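Local coordinates for disulfide isomerase DsbG N-terminal domain-containing protein (Helicobacter pylori, PDB 3TDG), which probably acts as a periplasmic thiol-disulfide oxidoreductase of the DsbG type, exchanging disulfides through a thioredoxin-fold domain, at residues T142-K147 / L173-T177; L166-R170 / I215-E219; A194-E199 / L237-V241. All coordinates share one frame; numbering follows the deposited sequence.

Interaction 1 of 3, residues T142-K147 / L173-T177; sequences TNAANK and LKENT
The backbones of Thr142 and Lys174 come within 5.2 Å of each other at CA, and farther along the two segments Lys147 CA lies 5.3 Å from Thr177 CA, so the loop 142-147 follows residues 173-177 from helix 169-175 into strand 177-182. Asn146 carries a side-chain-to-backbone bond. Its ND2 donates to Lys174 O at 2.7 Å; the acceptor lies close to the amide plane, and the donor lies in the carbonyl plane. The N-H...O angle of 139° shows that the bond is short but bent. Asn146 CB lies 3.5 Å from Glu175 O, and with CG beside the backbone N (chi1 -64°) the amide is swung to Lys174 O. At the other end of this buried amide, OD1 accepts from Lys149 NZ. In thioredoxin-fold terms the loop links strand 137-139 to strand 150-155, and residues 173-177 lead into strand 177-182, which lies between those two strands in the mixed sheet. There Thr177 OG1 donates to Lys147 O, 3.0 Å away, approaching from the side of the carbonyl with a C=O...O angle of 110° and tilted from its plane; the same hydroxyl accepts from Ser141 N. Thr142 packs on Leu173 and Lys174: its OG1 sits between the backbone N and the carbonyl carbon, which turns it to Lys174 CA, 3.4 Å away, and its CG2 meets Leu173 CB at 4.2 Å, the side chains of Thr142 and Leu173 crossing nearly at right angles.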
ATOM      1  N   THR A 142     -22.374 -19.340  33.687  1.00 62.66           N
ATOM      2  CA  THR A 142     -23.086 -20.021  34.768  1.00 64.33           C
ATOM      3  C   THR A 142     -23.007 -19.199  36.059  1.00 65.10           C
ATOM      4  O   THR A 142     -23.851 -19.346  36.956  1.00 65.46           O
ATOM      5  CB  THR A 142     -22.552 -21.454  35.004  1.00 64.38           C
ATOM      6  OG1 THR A 142     -21.125 -21.424  35.148  1.00 65.65           O
ATOM      7  CG2 THR A 142     -22.920 -22.361  33.836  1.00 64.73           C
ATOM      8  N   ASN A 143     -22.006 -18.319  36.126  1.00 65.78           N
ATOM      9  CA  ASN A 143     -21.829 -17.393  37.246  1.00 66.36           C
ATOM     10  C   ASN A 143     -22.197 -15.965  36.834  1.00 66.12           C
ATOM     11  O   ASN A 143     -21.522 -15.364  35.994  1.00 65.51           O
ATOM     12  CB  ASN A 143     -20.386 -17.460  37.767  1.00 66.65           C
ATOM     13  CG  ASN A 143     -20.299 -17.367  39.289  1.00 68.34           C
ATOM     14  OD1 ASN A 143     -21.129 -17.929  40.006  1.00 71.20           O
ATOM     15  ND2 ASN A 143     -19.279 -16.674  39.784  1.00 68.85           N
ATOM     16  N   ALA A 144     -23.269 -15.435  37.434  1.00 66.30           N
ATOM     17  CA  ALA A 144     -23.848 -14.127  37.066  1.00 66.48           C
ATOM     18  C   ALA A 144     -22.876 -12.948  37.189  1.00 66.52           C
ATOM     19  O   ALA A 144     -23.021 -11.925  36.506  1.00 66.54           O
ATOM     20  CB  ALA A 144     -25.120 -13.860  37.883  1.00 66.71           C
ATOM     21  N   ALA A 145     -21.892 -13.105  38.071  1.00 66.70           N
ATOM     22  CA  ALA A 145     -20.841 -12.117  38.284  1.00 66.76           C
ATOM     23  C   ALA A 145     -20.014 -11.863  37.014  1.00 66.76           C
ATOM     24  O   ALA A 145     -19.535 -10.745  36.774  1.00 67.00           O
ATOM     25  CB  ALA A 145     -19.948 -12.581  39.423  1.00 66.73           C
ATOM     26  N   ASN A 146     -19.886 -12.910  36.197  1.00 66.61           N
ATOM     27  CA  ASN A 146     -18.996 -12.928  35.038  1.00 66.09           C
ATOM     28  C   ASN A 146     -19.687 -12.684  33.696  1.00 65.60           C
ATOM     29  O   ASN A 146     -19.033 -12.719  32.644  1.00 65.31           O
ATOM     30  CB  ASN A 146     -18.249 -14.270  34.987  1.00 66.38           C
ATOM     31  CG  ASN A 146     -17.335 -14.479  36.181  1.00 66.63           C
ATOM     32  OD1 ASN A 146     -16.788 -13.524  36.734  1.00 66.97           O
ATOM     33  ND2 ASN A 146     -17.158 -15.736  36.576  1.00 66.76           N
ATOM     34  N   LYS A 147     -20.999 -12.425  33.739  1.00 64.68           N
ATOM     35  CA  LYS A 147     -21.817 -12.257  32.528  1.00 63.71           C
ATOM     36  C   LYS A 147     -21.305 -11.199  31.543  1.00 62.69           C
ATOM     37  O   LYS A 147     -21.566 -11.294  30.337  1.00 62.44           O
ATOM     38  CB  LYS A 147     -23.293 -12.013  32.881  1.00 64.33           C
ATOM     39  CG  LYS A 147     -23.570 -10.717  33.639  1.00 65.31           C
ATOM     40  CD  LYS A 147     -25.014 -10.661  34.150  1.00 67.47           C
ATOM     41  CE  LYS A 147     -25.949  -9.978  33.155  1.00 67.86           C
ATOM     42  NZ  LYS A 147     -25.577  -8.546  32.953  1.00 69.01           N
ATOM     43  N   LEU A 173     -17.719 -21.193  30.679  1.00 55.94           N
ATOM     44  CA  LEU A 173     -18.922 -20.477  31.113  1.00 56.71           C
ATOM     45  C   LEU A 173     -18.791 -20.003  32.552  1.00 57.50           C
ATOM     46  O   LEU A 173     -19.164 -18.878  32.865  1.00 58.15           O
ATOM     47  CB  LEU A 173     -20.191 -21.305  30.892  1.00 56.19           C
ATOM     48  CG  LEU A 173     -20.562 -21.407  29.402  1.00 55.99           C
ATOM     49  CD1 LEU A 173     -21.730 -22.368  29.127  1.00 54.89           C
ATOM     50  CD2 LEU A 173     -20.821 -20.032  28.778  1.00 53.61           C
ATOM     51  N   LYS A 174     -18.217 -20.845  33.406  1.00 58.12           N
ATOM     52  CA  LYS A 174     -17.854 -20.439  34.766  1.00 58.93           C
ATOM     53  C   LYS A 174     -17.140 -19.085  34.801  1.00 58.64           C
ATOM     54  O   LYS A 174     -17.371 -18.301  35.714  1.00 59.30           O
ATOM     55  CB  LYS A 174     -17.029 -21.530  35.461  1.00 59.00           C
ATOM     56  CG  LYS A 174     -17.869 -22.735  35.853  1.00 61.01           C
ATOM     57  CD  LYS A 174     -17.053 -24.017  35.973  1.00 63.07           C
ATOM     58  CE  LYS A 174     -17.944 -25.158  36.458  1.00 64.38           C
ATOM     59  NZ  LYS A 174     -17.228 -26.466  36.518  1.00 64.66           N
ATOM     60  N   GLU A 175     -16.329 -18.790  33.783  1.00 58.31           N
ATOM     61  CA  GLU A 175     -15.525 -17.557  33.763  1.00 57.98           C
ATOM     62  C   GLU A 175     -15.955 -16.463  32.779  1.00 56.86           C
ATOM     63  O   GLU A 175     -15.584 -15.297  32.953  1.00 56.95           O
ATOM     64  CB  GLU A 175     -14.047 -17.885  33.510  1.00 58.78           C
ATOM     65  CG  GLU A 175     -13.502 -19.076  34.288  1.00 61.55           C
ATOM     66  CD  GLU A 175     -13.340 -18.828  35.788  1.00 65.88           C
ATOM     67  OE1 GLU A 175     -13.073 -19.819  36.505  1.00 67.57           O
ATOM     68  OE2 GLU A 175     -13.465 -17.669  36.258  1.00 67.47           O
ATOM     69  N   ASN A 176     -16.699 -16.831  31.729  1.00 55.34           N
ATOM     70  CA  ASN A 176     -17.112 -15.865  30.697  1.00 53.49           C
ATOM     71  C   ASN A 176     -18.511 -16.102  30.145  1.00 52.00           C
ATOM     72  O   ASN A 176     -19.072 -17.174  30.293  1.00 51.88           O
ATOM     73  CB  ASN A 176     -16.167 -15.909  29.487  1.00 54.17           C
ATOM     74  CG  ASN A 176     -14.770 -15.445  29.804  1.00 53.09           C
ATOM     75  OD1 ASN A 176     -14.410 -14.297  29.549  1.00 53.67           O
ATOM     76  ND2 ASN A 176     -13.960 -16.352  30.321  1.00 53.17           N
ATOM     77  N   THR A 177     -19.054 -15.086  29.485  1.00 50.51           N
ATOM     78  CA  THR A 177     -20.137 -15.309  28.544  1.00 49.06           C
ATOM     79  C   THR A 177     -19.469 -15.578  27.209  1.00 47.39           C
ATOM     80  O   THR A 177     -18.645 -14.793  26.752  1.00 46.93           O
ATOM     81  CB  THR A 177     -21.118 -14.120  28.473  1.00 49.18           C
ATOM     82  OG1 THR A 177     -22.002 -14.196  29.594  1.00 51.43           O
ATOM     83  CG2 THR A 177     -21.962 -14.165  27.187  1.00 49.27           C
TER

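Interaction 2 of 3, residues L166-R170 / I215-E219; sequences LTKLR and ISILE
Leu166 reaches across to helix 211-222 with CD2, which lies 4.1 Å from both Leu218 O and Glu219 N, while CD1 faces Leu218 CB. It belongs to helix 160-167, which starts at what is probably a thioredoxin-type CxxC motif (Cys159, Cys162); the leucine lies near these cysteines without touching them. A water donates to Leu166 O and to Glu219 OE2, bridging backbone and carboxylate. Lys168 separates this helix from helix 169-175, where Leu169 directs CD2 between two side chains, 3.9 Å from Ile215 CG1 and 4.3 Å from Leu218 CD1. In both leucines CG is anti to the backbone N (chi1 -177° in Leu169), which carries the CD atoms farther along the direction already set by CB. Arg170 supplies the charged border: its NH1 donates to Glu219 OE2 at 3.0 Å with an N-H...O angle of 150°, on the syn side of that oxygen. The guanidinium and carboxylate planes are 54° apart, and only the NH1-OE2 pair is a hydrogen bond here. Ile215 CG2 lies over one guanidinium face, offset toward its rim, and Glu212 pairs with Arg170 NE. Leu166 and Leu218 both touch Met180, and Leu169 touches Leu139, so helices 160-167, 169-175 and 211-222 pack together on the face of strands 137-139 and 177-182, with helix 188-206 next to Leu218.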
ATOM      1  N   LEU A 166     -14.830 -27.574  22.047  1.00 42.82           N
ATOM      2  CA  LEU A 166     -16.231 -27.664  22.477  1.00 43.39           C
ATOM      3  C   LEU A 166     -16.420 -28.356  23.848  1.00 44.39           C
ATOM      4  O   LEU A 166     -17.308 -27.979  24.613  1.00 44.18           O
ATOM      5  CB  LEU A 166     -17.093 -28.310  21.396  1.00 43.10           C
ATOM      6  CG  LEU A 166     -18.598 -28.429  21.674  1.00 43.35           C
ATOM      7  CD1 LEU A 166     -19.224 -27.054  21.925  1.00 43.01           C
ATOM      8  CD2 LEU A 166     -19.302 -29.168  20.567  1.00 39.52           C
ATOM      9  N   THR A 167     -15.577 -29.339  24.175  1.00 45.42           N
ATOM     10  CA  THR A 167     -15.668 -30.024  25.483  1.00 46.48           C
ATOM     11  C   THR A 167     -15.367 -29.090  26.659  1.00 47.04           C
ATOM     12  O   THR A 167     -15.775 -29.354  27.791  1.00 47.47           O
ATOM     13  CB  THR A 167     -14.760 -31.295  25.568  1.00 46.54           C
ATOM     14  OG1 THR A 167     -13.378 -30.909  25.534  1.00 47.40           O
ATOM     15  CG2 THR A 167     -15.034 -32.252  24.416  1.00 45.96           C
ATOM     16  N   LYS A 168     -14.669 -27.994  26.385  1.00 48.03           N
ATOM     17  CA  LYS A 168     -14.286 -27.025  27.413  1.00 48.81           C
ATOM     18  C   LYS A 168     -15.314 -25.918  27.616  1.00 49.63           C
ATOM     19  O   LYS A 168     -15.115 -25.031  28.462  1.00 49.85           O
ATOM     20  CB  LYS A 168     -12.935 -26.395  27.060  1.00 49.53           C
ATOM     21  CG  LYS A 168     -11.871 -27.418  26.683  1.00 50.24           C
ATOM     22  CD  LYS A 168     -10.519 -26.788  26.479  1.00 53.24           C
ATOM     23  CE  LYS A 168      -9.489 -27.864  26.132  1.00 54.72           C
ATOM     24  NZ  LYS A 168      -8.130 -27.290  25.933  1.00 56.94           N
ATOM     25  N   LEU A 169     -16.405 -25.963  26.850  1.00 49.80           N
ATOM     26  CA  LEU A 169     -17.383 -24.868  26.848  1.00 50.40           C
ATOM     27  C   LEU A 169     -18.024 -24.602  28.218  1.00 50.69           C
ATOM     28  O   LEU A 169     -18.068 -23.457  28.648  1.00 50.41           O
ATOM     29  CB  LEU A 169     -18.455 -25.072  25.760  1.00 49.99           C
ATOM     30  CG  LEU A 169     -19.508 -23.976  25.578  1.00 50.09           C
ATOM     31  CD1 LEU A 169     -18.866 -22.628  25.249  1.00 48.66           C
ATOM     32  CD2 LEU A 169     -20.522 -24.400  24.503  1.00 48.96           C
ATOM     33  N   ARG A 170     -18.507 -25.652  28.888  1.00 52.22           N
ATOM     34  CA  ARG A 170     -19.085 -25.521  30.246  1.00 54.06           C
ATOM     35  C   ARG A 170     -18.104 -24.942  31.273  1.00 54.64           C
ATOM     36  O   ARG A 170     -18.529 -24.237  32.197  1.00 55.26           O
ATOM     37  CB  ARG A 170     -19.659 -26.851  30.754  1.00 54.05           C
ATOM     38  CG  ARG A 170     -21.001 -27.207  30.153  1.00 55.25           C
ATOM     39  CD  ARG A 170     -21.482 -28.561  30.630  1.00 56.17           C
ATOM     40  NE  ARG A 170     -22.611 -29.062  29.841  1.00 56.65           N
ATOM     41  CZ  ARG A 170     -22.496 -29.832  28.761  1.00 58.18           C
ATOM     42  NH1 ARG A 170     -21.298 -30.201  28.308  1.00 58.59           N
ATOM     43  NH2 ARG A 170     -23.584 -30.241  28.120  1.00 57.82           N
ATOM     44  N   ILE A 215     -26.213 -26.101  24.138  1.00 46.04           N
ATOM     45  CA  ILE A 215     -24.977 -26.902  24.138  1.00 45.69           C
ATOM     46  C   ILE A 215     -25.222 -28.298  23.595  1.00 45.47           C
ATOM     47  O   ILE A 215     -24.445 -28.771  22.770  1.00 45.85           O
ATOM     48  CB  ILE A 215     -24.308 -26.932  25.532  1.00 46.30           C
ATOM     49  CG1 ILE A 215     -23.961 -25.507  25.951  1.00 45.55           C
ATOM     50  CG2 ILE A 215     -23.040 -27.811  25.527  1.00 45.51           C
ATOM     51  CD1 ILE A 215     -23.457 -25.402  27.355  1.00 47.56           C
ATOM     52  N   SER A 216     -26.324 -28.934  24.004  1.00 45.02           N
ATOM     53  CA  SER A 216     -26.679 -30.252  23.472  1.00 45.47           C
ATOM     54  C   SER A 216     -26.875 -30.238  21.970  1.00 44.84           C
ATOM     55  O   SER A 216     -26.487 -31.180  21.295  1.00 45.22           O
ATOM     56  CB  SER A 216     -27.934 -30.830  24.142  1.00 45.70           C
ATOM     57  OG  SER A 216     -27.669 -31.078  25.500  1.00 47.88           O
ATOM     58  N   ILE A 217     -27.488 -29.175  21.449  1.00 43.92           N
ATOM     59  CA  ILE A 217     -27.616 -29.028  20.005  1.00 43.34           C
ATOM     60  C   ILE A 217     -26.227 -29.017  19.369  1.00 42.32           C
ATOM     61  O   ILE A 217     -25.993 -29.708  18.391  1.00 42.64           O
ATOM     62  CB  ILE A 217     -28.424 -27.743  19.625  1.00 43.75           C
ATOM     63  CG1 ILE A 217     -29.914 -27.972  19.904  1.00 44.82           C
ATOM     64  CG2 ILE A 217     -28.186 -27.349  18.168  1.00 42.86           C
ATOM     65  CD1 ILE A 217     -30.713 -26.682  20.086  1.00 46.54           C
ATOM     66  N   LEU A 218     -25.310 -28.249  19.945  1.00 41.54           N
ATOM     67  CA  LEU A 218     -23.946 -28.147  19.402  1.00 41.47           C
ATOM     68  C   LEU A 218     -23.221 -29.507  19.427  1.00 41.34           C
ATOM     69  O   LEU A 218     -22.674 -29.949  18.422  1.00 40.80           O
ATOM     70  CB  LEU A 218     -23.155 -27.063  20.152  1.00 40.70           C
ATOM     71  CG  LEU A 218     -23.562 -25.602  19.884  1.00 40.66           C
ATOM     72  CD1 LEU A 218     -22.937 -24.660  20.906  1.00 38.96           C
ATOM     73  CD2 LEU A 218     -23.209 -25.160  18.449  1.00 37.73           C
ATOM     74  N   GLU A 219     -23.254 -30.169  20.582  1.00 42.20           N
ATOM     75  CA  GLU A 219     -22.658 -31.504  20.748  1.00 42.93           C
ATOM     76  C   GLU A 219     -23.275 -32.509  19.795  1.00 43.01           C
ATOM     77  O   GLU A 219     -22.562 -33.255  19.112  1.00 43.05           O
ATOM     78  CB  GLU A 219     -22.779 -31.960  22.207  1.00 43.31           C
ATOM     79  CG  GLU A 219     -22.015 -31.047  23.153  1.00 45.05           C
ATOM     80  CD  GLU A 219     -22.181 -31.411  24.623  1.00 49.84           C
ATOM     81  OE1 GLU A 219     -23.173 -32.082  24.981  1.00 51.50           O
ATOM     82  OE2 GLU A 219     -21.316 -31.002  25.428  1.00 51.98           O
TER
HETATM   83  O   HOH W   1     -19.748 -28.617  25.671  1.00 56.86           O

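Interaction 3 of 3, residues A194-E199 / L237-V241; sequences AALIQE and LRTKV
A helix-helix crossing in the helical part of the thioredoxin-fold domain brings helix 188-206 against helix 235-249, with Ala194, Ala195 and Glu199 meeting Leu237 and Val241. The axes of the two short segments approach to 8.6 Å at an angle of 114°, and the nearest backbones are those of Ala195 and Arg238, with 5.1 Å between their CA atoms. The methyl group of Ala195 permits this closeness: its CB faces the backbone of Arg238, 3.9 Å from Arg238 N. Val241 uses both branches. CG1 meets Ala194 CB at 3.6 Å, whereas CG2 is turned to the backbone, 3.6 Å from Ala195 N, and also touches Gln198 CG. Its chi1 of 165° sets CG1 anti to the backbone N and CG2 beside it, which lets one side chain touch two successive alanines. Leu237 and Val241 thus lie against the two alanines, a common way for small residues to let helices cross closely. Leu237 reaches past Ala195 toward the next turn, where CD1 packs tightly on Glu199 CB at 3.4 Å and also faces the Glu199 backbone.

Polar groups edge the apolar patch. A water donates to Gln198 OE1 and accepts from Lys240 NZ, joining the helices indirectly; Gln198 is bent at chi2 (-57°), which folds its amide back, and NE2 donates to Tyr135 O. Lys240 NZ has a further partner in Asp134, in a salt bridge, so that amine and amide alike tie the crossing to the chain just before strand 137-139. The guanidinium of Arg238 leads away from helix 188-206 and pairs with Glu233, Glu235 and Glu242.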
ATOM      1  N   ALA A 194     -22.859 -25.903   9.868  1.00 35.68           N
ATOM      2  CA  ALA A 194     -23.073 -24.523  10.353  1.00 35.57           C
ATOM      3  C   ALA A 194     -24.502 -24.042  10.051  1.00 35.76           C
ATOM      4  O   ALA A 194     -25.154 -23.452  10.913  1.00 36.31           O
ATOM      5  CB  ALA A 194     -22.028 -23.563   9.730  1.00 34.84           C
ATOM      6  N   ALA A 195     -24.991 -24.330   8.837  1.00 35.95           N
ATOM      7  CA  ALA A 195     -26.381 -24.000   8.438  1.00 36.47           C
ATOM      8  C   ALA A 195     -27.441 -24.633   9.328  1.00 36.74           C
ATOM      9  O   ALA A 195     -28.386 -23.971   9.757  1.00 36.79           O
ATOM     10  CB  ALA A 195     -26.629 -24.363   6.941  1.00 36.15           C
ATOM     11  N   LEU A 196     -27.273 -25.921   9.617  1.00 37.86           N
ATOM     12  CA  LEU A 196     -28.189 -26.668  10.471  1.00 37.79           C
ATOM     13  C   LEU A 196     -28.159 -26.119  11.881  1.00 37.09           C
ATOM     14  O   LEU A 196     -29.189 -26.033  12.557  1.00 36.73           O
ATOM     15  CB  LEU A 196     -27.795 -28.167  10.487  1.00 38.55           C
ATOM     16  CG  LEU A 196     -27.923 -28.967   9.174  1.00 41.73           C
ATOM     17  CD1 LEU A 196     -27.244 -30.373   9.253  1.00 44.11           C
ATOM     18  CD2 LEU A 196     -29.381 -29.123   8.748  1.00 41.90           C
ATOM     19  N   ILE A 197     -26.963 -25.754  12.342  1.00 36.80           N
ATOM     20  CA  ILE A 197     -26.835 -25.116  13.637  1.00 36.07           C
ATOM     21  C   ILE A 197     -27.609 -23.779  13.682  1.00 36.25           C
ATOM     22  O   ILE A 197     -28.296 -23.500  14.666  1.00 36.59           O
ATOM     23  CB  ILE A 197     -25.333 -24.991  14.108  1.00 36.89           C
ATOM     24  CG1 ILE A 197     -24.835 -26.339  14.665  1.00 36.66           C
ATOM     25  CG2 ILE A 197     -25.186 -23.935  15.235  1.00 35.12           C
ATOM     26  CD1 ILE A 197     -23.320 -26.556  14.584  1.00 34.61           C
ATOM     27  N   GLN A 198     -27.498 -22.966  12.634  1.00 36.64           N
ATOM     28  CA  GLN A 198     -28.228 -21.682  12.563  1.00 37.52           C
ATOM     29  C   GLN A 198     -29.740 -21.967  12.624  1.00 38.33           C
ATOM     30  O   GLN A 198     -30.479 -21.311  13.363  1.00 38.05           O
ATOM     31  CB  GLN A 198     -27.905 -20.926  11.261  1.00 36.75           C
ATOM     32  CG  GLN A 198     -26.548 -20.206  11.235  1.00 37.32           C
ATOM     33  CD  GLN A 198     -26.419 -19.221  12.369  1.00 35.27           C
ATOM     34  OE1 GLN A 198     -27.275 -18.367  12.546  1.00 37.26           O
ATOM     35  NE2 GLN A 198     -25.382 -19.370  13.178  1.00 33.93           N
ATOM     36  N   GLU A 199     -30.189 -22.944  11.836  1.00 39.23           N
ATOM     37  CA  GLU A 199     -31.624 -23.290  11.793  1.00 41.15           C
ATOM     38  C   GLU A 199     -32.096 -23.783  13.143  1.00 40.79           C
ATOM     39  O   GLU A 199     -33.113 -23.344  13.648  1.00 40.66           O
ATOM     40  CB  GLU A 199     -31.885 -24.333  10.709  1.00 41.49           C
ATOM     41  CG  GLU A 199     -33.335 -24.829  10.605  1.00 46.37           C
ATOM     42  CD  GLU A 199     -33.509 -25.752   9.400  1.00 51.09           C
ATOM     43  OE1 GLU A 199     -32.937 -26.862   9.405  1.00 52.64           O
ATOM     44  OE2 GLU A 199     -34.181 -25.349   8.425  1.00 55.04           O
ATOM     45  N   LEU A 237     -29.964 -20.391   4.641  1.00 57.07           N
ATOM     46  CA  LEU A 237     -29.010 -20.345   5.733  1.00 55.31           C
ATOM     47  C   LEU A 237     -27.601 -20.716   5.282  1.00 54.51           C
ATOM     48  O   LEU A 237     -26.635 -20.158   5.800  1.00 53.85           O
ATOM     49  CB  LEU A 237     -29.473 -21.199   6.912  1.00 54.68           C
ATOM     50  CG  LEU A 237     -30.733 -20.683   7.615  1.00 54.75           C
ATOM     51  CD1 LEU A 237     -31.157 -21.633   8.689  1.00 53.11           C
ATOM     52  CD2 LEU A 237     -30.562 -19.283   8.203  1.00 55.08           C
ATOM     53  N   ARG A 238     -27.481 -21.621   4.307  1.00 53.67           N
ATOM     54  CA  ARG A 238     -26.159 -21.997   3.807  1.00 53.60           C
ATOM     55  C   ARG A 238     -25.459 -20.799   3.179  1.00 52.71           C
ATOM     56  O   ARG A 238     -24.276 -20.593   3.416  1.00 52.79           O
ATOM     57  CB  ARG A 238     -26.183 -23.180   2.832  1.00 54.09           C
ATOM     58  CG  ARG A 238     -24.857 -23.987   2.845  1.00 57.31           C
ATOM     59  CD  ARG A 238     -24.340 -24.427   1.456  1.00 62.09           C
ATOM     60  NE  ARG A 238     -25.419 -24.631   0.485  1.00 66.54           N
ATOM     61  CZ  ARG A 238     -25.593 -23.901  -0.619  1.00 68.16           C
ATOM     62  NH1 ARG A 238     -24.740 -22.922  -0.919  1.00 69.12           N
ATOM     63  NH2 ARG A 238     -26.616 -24.155  -1.432  1.00 68.22           N
ATOM     64  N   THR A 239     -26.198 -20.001   2.410  1.00 51.49           N
ATOM     65  CA  THR A 239     -25.669 -18.763   1.829  1.00 50.20           C
ATOM     66  C   THR A 239     -25.249 -17.743   2.901  1.00 48.88           C
ATOM     67  O   THR A 239     -24.199 -17.113   2.781  1.00 48.70           O
ATOM     68  CB  THR A 239     -26.690 -18.119   0.864  1.00 50.45           C
ATOM     69  OG1 THR A 239     -27.135 -19.108  -0.070  1.00 52.61           O
ATOM     70  CG2 THR A 239     -26.068 -16.945   0.097  1.00 50.19           C
ATOM     71  N   LYS A 240     -26.074 -17.585   3.934  1.00 47.14           N
ATOM     72  CA  LYS A 240     -25.749 -16.732   5.073  1.00 46.02           C
ATOM     73  C   LYS A 240     -24.459 -17.212   5.772  1.00 44.98           C
ATOM     74  O   LYS A 240     -23.570 -16.406   6.094  1.00 43.52           O
ATOM     75  CB  LYS A 240     -26.910 -16.700   6.067  1.00 46.00           C
ATOM     76  CG  LYS A 240     -26.727 -15.663   7.137  1.00 46.61           C
ATOM     77  CD  LYS A 240     -27.727 -15.806   8.256  1.00 48.82           C
ATOM     78  CE  LYS A 240     -27.919 -14.447   8.920  1.00 49.56           C
ATOM     79  NZ  LYS A 240     -28.694 -14.514  10.184  1.00 52.25           N
ATOM     80  N   VAL A 241     -24.368 -18.526   5.989  1.00 43.96           N
ATOM     81  CA  VAL A 241     -23.138 -19.152   6.496  1.00 42.56           C
ATOM     82  C   VAL A 241     -21.940 -18.841   5.594  1.00 42.93           C
ATOM     83  O   VAL A 241     -20.881 -18.426   6.093  1.00 41.65           O
ATOM     84  CB  VAL A 241     -23.300 -20.688   6.692  1.00 42.71           C
ATOM     85  CG1 VAL A 241     -21.944 -21.375   6.867  1.00 39.67           C
ATOM     86  CG2 VAL A 241     -24.214 -20.973   7.890  1.00 41.26           C
TER
HETATM   87  O   HOH W   2     -28.911 -17.138  10.906  1.00 47.89           O

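Following the chain from the N terminus, interaction 1 opens first in the loop after strand 137-139 and closes at 173-177, enclosing strand 150-155. Interaction 2 opens inside that span, at 166-170, and closes at 215-219, so the two cross; both use helix 169-175, and Leu173 CD1 touches Ile215 CD1 at 3.9 Å. Interaction 3 opens at 194-199, before interaction 2 has closed, and ends at 237-241, crossing it in turn; Leu218 CD2 and Ile197 CG2 provide their packing link. Interactions 1 and 3 lie in series without touching. Together they connect the sheet-edge loop, helices 160-167 and 169-175, and helices 188-206, 211-222 and 235-249.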